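Local coordinates for protein tryptophanyl-tRNA synthetase (Pyrococcus horikoshii, PDB 3JXE) that catalyses the ATP-dependent attachment of L-tryptophan to tRNA(Trp), releasing AMP and diphosphate, as a class I aminoacyl-tRNA synthetase, at residues F145-F158 and K363-W375. Numbering follows the deposited sequence.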
# COMPACT_ATOMS: atom_id res chain seq x y z
N PHE B 145 -25.38 5.39 12.90
CA PHE B 145 -25.51 5.24 11.45
C PHE B 145 -26.31 3.98 11.12
O PHE B 145 -26.46 3.09 11.96
CB PHE B 145 -24.12 5.15 10.80
CG PHE B 145 -23.25 6.35 11.04
CD1 PHE B 145 -22.21 6.30 11.96
CD2 PHE B 145 -23.47 7.54 10.35
CE1 PHE B 145 -21.41 7.41 12.19
CE2 PHE B 145 -22.67 8.66 10.57
CZ PHE B 145 -21.63 8.59 11.49
N ASP B 146 -26.83 3.91 9.89
CA ASP B 146 -27.56 2.74 9.41
C ASP B 146 -26.66 1.50 9.46
O ASP B 146 -25.62 1.47 8.80
CB ASP B 146 -28.08 2.97 7.99
CG ASP B 146 -29.11 1.92 7.55
OD1 ASP B 146 -28.88 0.71 7.75
OD2 ASP B 146 -30.14 2.33 6.97
N PRO B 147 -27.06 0.48 10.24
CA PRO B 147 -26.22 -0.70 10.47
C PRO B 147 -26.04 -1.59 9.24
O PRO B 147 -25.27 -2.55 9.27
CB PRO B 147 -26.97 -1.47 11.57
CG PRO B 147 -28.01 -0.52 12.09
CD PRO B 147 -28.34 0.38 10.96
N ASP B 148 -26.76 -1.27 8.17
CA ASP B 148 -26.73 -2.07 6.94
C ASP B 148 -26.26 -1.27 5.73
O ASP B 148 -25.98 -1.84 4.67
CB ASP B 148 -28.10 -2.70 6.69
CG ASP B 148 -28.46 -3.76 7.72
OD1 ASP B 148 -27.55 -4.51 8.17
OD2 ASP B 148 -29.65 -3.84 8.09
N LYS B 149 -26.18 0.04 5.88
CA LYS B 149 -25.70 0.92 4.82
C LYS B 149 -24.46 1.71 5.24
O LYS B 149 -24.23 2.83 4.76
CB LYS B 149 -26.82 1.85 4.33
CG LYS B 149 -27.89 1.13 3.51
CD LYS B 149 -28.77 2.10 2.73
CE LYS B 149 -29.84 2.73 3.62
NZ LYS B 149 -30.90 3.39 2.82
N THR B 150 -23.66 1.13 6.14
CA THR B 150 -22.42 1.75 6.61
C THR B 150 -21.31 0.72 6.78
O THR B 150 -21.52 -0.35 7.36
CB THR B 150 -22.63 2.54 7.93
OG1 THR B 150 -23.73 3.45 7.79
CG2 THR B 150 -21.38 3.33 8.31
N PHE B 151 -20.13 1.04 6.25
CA PHE B 151 -18.96 0.20 6.39
C PHE B 151 -17.81 0.98 7.02
O PHE B 151 -17.34 1.97 6.47
CB PHE B 151 -18.54 -0.37 5.02
CG PHE B 151 -17.33 -1.27 5.06
CD1 PHE B 151 -16.32 -1.13 4.11
CD2 PHE B 151 -17.19 -2.25 6.04
CE1 PHE B 151 -15.20 -1.96 4.13
CE2 PHE B 151 -16.07 -3.09 6.07
CZ PHE B 151 -15.08 -2.94 5.11
N ILE B 152 -17.40 0.54 8.20
CA ILE B 152 -16.27 1.13 8.91
C ILE B 152 -15.09 0.17 8.84
O ILE B 152 -15.18 -0.96 9.32
CB ILE B 152 -16.61 1.47 10.38
CG1 ILE B 152 -17.82 2.42 10.45
CG2 ILE B 152 -15.40 2.08 11.08
CD1 ILE B 152 -18.40 2.60 11.84
N PHE B 153 -14.00 0.62 8.22
CA PHE B 153 -12.83 -0.22 8.02
C PHE B 153 -11.54 0.45 8.48
O PHE B 153 -11.47 1.67 8.62
CB PHE B 153 -12.72 -0.66 6.56
CG PHE B 153 -12.45 0.46 5.60
CD1 PHE B 153 -11.15 0.70 5.16
CD2 PHE B 153 -13.48 1.27 5.13
CE1 PHE B 153 -10.89 1.74 4.27
CE2 PHE B 153 -13.23 2.30 4.25
CZ PHE B 153 -11.93 2.54 3.81
N GLN B 154 -10.52 -0.38 8.68
CA GLN B 154 -9.21 0.06 9.10
C GLN B 154 -8.23 -0.31 8.00
O GLN B 154 -8.18 -1.46 7.56
CB GLN B 154 -8.84 -0.69 10.38
CG GLN B 154 -8.38 0.17 11.53
CD GLN B 154 -8.30 -0.62 12.82
OE1 GLN B 154 -9.32 -1.05 13.36
NE2 GLN B 154 -7.09 -0.82 13.32
N ASN B 155 -7.45 0.67 7.53
CA ASN B 155 -6.54 0.46 6.39
C ASN B 155 -5.58 -0.72 6.55
O ASN B 155 -5.23 -1.36 5.56
CB ASN B 155 -5.75 1.73 6.08
CG ASN B 155 -6.61 2.82 5.46
OD1 ASN B 155 -7.62 2.55 4.82
ND2 ASN B 155 -6.19 4.07 5.64
N SER B 156 -5.17 -0.99 7.78
CA SER B 156 -4.26 -2.10 8.08
C SER B 156 -4.97 -3.45 8.07
O SER B 156 -4.32 -4.50 7.97
CB SER B 156 -3.59 -1.87 9.44
OG SER B 156 -4.53 -1.94 10.50
N GLU B 157 -6.29 -3.42 8.16
CA GLU B 157 -7.09 -4.63 8.29
C GLU B 157 -7.82 -4.95 6.99
O GLU B 157 -7.67 -6.04 6.44
CB GLU B 157 -8.09 -4.45 9.43
CG GLU B 157 -8.82 -5.70 9.87
CD GLU B 157 -9.96 -5.37 10.79
OE1 GLU B 157 -10.73 -4.43 10.48
OE2 GLU B 157 -10.08 -6.03 11.84
N PHE B 158 -8.61 -4.00 6.51
CA PHE B 158 -9.23 -4.08 5.20
C PHE B 158 -8.22 -3.57 4.18
O PHE B 158 -8.38 -2.50 3.60
CB PHE B 158 -10.53 -3.27 5.16
CG PHE B 158 -11.29 -3.36 3.86
CD1 PHE B 158 -11.39 -2.26 3.02
CD2 PHE B 158 -11.91 -4.55 3.49
CE1 PHE B 158 -12.09 -2.33 1.81
CE2 PHE B 158 -12.62 -4.64 2.28
CZ PHE B 158 -12.71 -3.53 1.45
N LYS B 363 -20.77 -5.60 13.74
CA LYS B 363 -21.76 -5.35 12.69
C LYS B 363 -21.27 -4.31 11.68
O LYS B 363 -21.30 -4.55 10.48
CB LYS B 363 -23.10 -4.93 13.32
CG LYS B 363 -24.30 -5.01 12.39
CD LYS B 363 -25.60 -4.94 13.17
CE LYS B 363 -26.82 -5.06 12.26
NZ LYS B 363 -26.91 -6.39 11.58
N PHE B 364 -20.80 -3.16 12.19
CA PHE B 364 -20.33 -2.07 11.33
C PHE B 364 -19.01 -2.37 10.61
O PHE B 364 -18.69 -1.73 9.61
CB PHE B 364 -20.19 -0.78 12.14
CG PHE B 364 -21.50 -0.08 12.40
CD1 PHE B 364 -22.07 0.74 11.43
CD2 PHE B 364 -22.15 -0.23 13.62
CE1 PHE B 364 -23.28 1.39 11.66
CE2 PHE B 364 -23.36 0.41 13.86
CZ PHE B 364 -23.93 1.23 12.88
N LYS B 365 -18.25 -3.34 11.12
CA LYS B 365 -16.96 -3.68 10.53
C LYS B 365 -16.98 -4.94 9.67
O LYS B 365 -16.19 -5.05 8.73
CB LYS B 365 -15.88 -3.82 11.61
CG LYS B 365 -15.54 -2.52 12.33
CD LYS B 365 -14.03 -2.30 12.40
CE LYS B 365 -13.32 -3.36 13.23
NZ LYS B 365 -11.86 -3.37 12.94
N TYR B 366 -17.87 -5.88 9.98
CA TYR B 366 -17.86 -7.20 9.33
C TYR B 366 -19.23 -7.74 8.94
O TYR B 366 -19.48 -8.04 7.77
CB TYR B 366 -17.16 -8.24 10.22
CG TYR B 366 -15.91 -7.77 10.91
CD1 TYR B 366 -15.89 -7.52 12.28
CD2 TYR B 366 -14.72 -7.57 10.19
CE1 TYR B 366 -14.74 -7.10 12.92
CE2 TYR B 366 -13.57 -7.14 10.82
CZ TYR B 366 -13.58 -6.91 12.18
OH TYR B 366 -12.43 -6.49 12.80
N THR B 367 -20.12 -7.86 9.92
CA THR B 367 -21.36 -8.63 9.79
C THR B 367 -22.46 -7.91 9.00
O THR B 367 -23.26 -8.56 8.32
CB THR B 367 -21.90 -9.06 11.18
OG1 THR B 367 -20.83 -9.63 11.94
CG2 THR B 367 -23.02 -10.08 11.05
N GLY B 368 -22.49 -6.58 9.09
CA GLY B 368 -23.52 -5.77 8.44
C GLY B 368 -23.68 -6.00 6.96
O GLY B 368 -22.79 -6.54 6.30
N LYS B 369 -24.83 -5.59 6.43
CA LYS B 369 -25.19 -5.80 5.03
C LYS B 369 -24.12 -5.28 4.07
O LYS B 369 -23.69 -6.00 3.17
CB LYS B 369 -26.55 -5.16 4.73
CG LYS B 369 -27.35 -5.80 3.60
CD LYS B 369 -27.17 -5.05 2.28
CE LYS B 369 -28.24 -5.43 1.27
NZ LYS B 369 -28.22 -6.89 0.94
N LEU B 370 -23.69 -4.03 4.28
CA LEU B 370 -22.64 -3.42 3.47
C LEU B 370 -21.28 -4.03 3.79
O LEU B 370 -20.52 -4.39 2.90
CB LEU B 370 -22.61 -1.90 3.68
CG LEU B 370 -22.34 -0.96 2.50
CD1 LEU B 370 -22.07 0.45 3.02
CD2 LEU B 370 -21.21 -1.41 1.60
N ALA B 371 -20.99 -4.14 5.09
CA ALA B 371 -19.72 -4.68 5.56
C ALA B 371 -19.43 -6.08 5.02
O ALA B 371 -18.30 -6.39 4.65
CB ALA B 371 -19.68 -4.68 7.09
N GLN B 372 -20.47 -6.92 4.96
CA GLN B 372 -20.36 -8.28 4.44
C GLN B 372 -20.10 -8.28 2.94
O GLN B 372 -19.31 -9.09 2.45
CB GLN B 372 -21.63 -9.09 4.76
CG GLN B 372 -21.47 -10.61 4.62
CD GLN B 372 -20.66 -11.23 5.74
OE1 GLN B 372 -20.84 -10.91 6.91
NE2 GLN B 372 -19.75 -12.14 5.38
N GLU B 373 -20.77 -7.38 2.22
CA GLU B 373 -20.58 -7.23 0.78
C GLU B 373 -19.12 -6.91 0.45
O GLU B 373 -18.53 -7.54 -0.43
CB GLU B 373 -21.47 -6.11 0.23
CG GLU B 373 -22.92 -6.51 0.01
CD GLU B 373 -23.76 -5.35 -0.54
OE1 GLU B 373 -23.23 -4.54 -1.32
OE2 GLU B 373 -24.95 -5.27 -0.17
N MET B 374 -18.56 -5.95 1.18
CA MET B 374 -17.20 -5.48 0.94
C MET B 374 -16.15 -6.51 1.34
O MET B 374 -15.13 -6.65 0.66
CB MET B 374 -16.95 -4.14 1.65
CG MET B 374 -17.81 -3.01 1.11
SD MET B 374 -17.47 -2.67 -0.63
CE MET B 374 -19.12 -2.35 -1.26
N TRP B 375 -16.40 -7.23 2.43
CA TRP B 375 -15.48 -8.27 2.88
C TRP B 375 -15.47 -9.50 1.98
O TRP B 375 -14.52 -10.30 2.02
CB TRP B 375 -15.73 -8.64 4.34
CG TRP B 375 -14.97 -7.76 5.29
CD1 TRP B 375 -15.50 -6.84 6.14
CD2 TRP B 375 -13.55 -7.71 5.47
NE1 TRP B 375 -14.49 -6.22 6.85
CE2 TRP B 375 -13.29 -6.74 6.45
CE3 TRP B 375 -12.47 -8.40 4.89
CZ2 TRP B 375 -11.99 -6.43 6.87
CZ3 TRP B 375 -11.18 -8.09 5.31
CH2 TRP B 375 -10.96 -7.11 6.29
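Lys365 NZ is held chiefly by Glu157, whose OE1 it meets at 2.9 Å in a salt bridge, on the syn side and somewhat out of the carboxylate plane. Tyr366 OH and Gln154 OE1 add weak bonds to the same ammonium; the Gln154 amide nitrogen turns to Asp114. The bridge lies just past the C-terminal end of strand 150-154, the outermost strand of the Rossmann-fold sheet within this chain; the strand pairs through its backbone with strand 108-112 and along its other edge meets the end of helix 332-367. There Ile152 N donates to Phe364 O (3.0 Å, 174° at the hydrogen), a nearly straight bond that gives an edge-strand N-H a helical carbonyl as acceptor. The Phe364 ring reaches back toward the loop before the strand, its edge, in plane, facing Phe145 O (CZ to O 3.3 Å) and Thr150 CB.

Helix 369-375 starts beside Asp148 and runs obliquely past the strand toward Phe158. The Phe151 ring reaches toward this helix because chi1 is -180°, its CG opposite the backbone N. Met374 CB sits over one face, 4.1 Å from the centroid, and an edge is turned to the five-membered ring of Trp375. Phe158 presents its edge to the six-membered ring, centroids 5.1 Å apart and planes at 79°. Trp375 NE1 donates to Lys365 O at 2.8 Å, near the indole plane, which helps to hold the ring's rotation. Replacing Trp375 by an alanine is likely to cost Lys365 O this donor and to leave the edges of Phe151 and Phe158 without the indole face they turn to. Ile379 of the second subunit also packs on Trp375. At the helix start, Asp148 OD1 weakly accepts from Lys369 N at 3.4 Å.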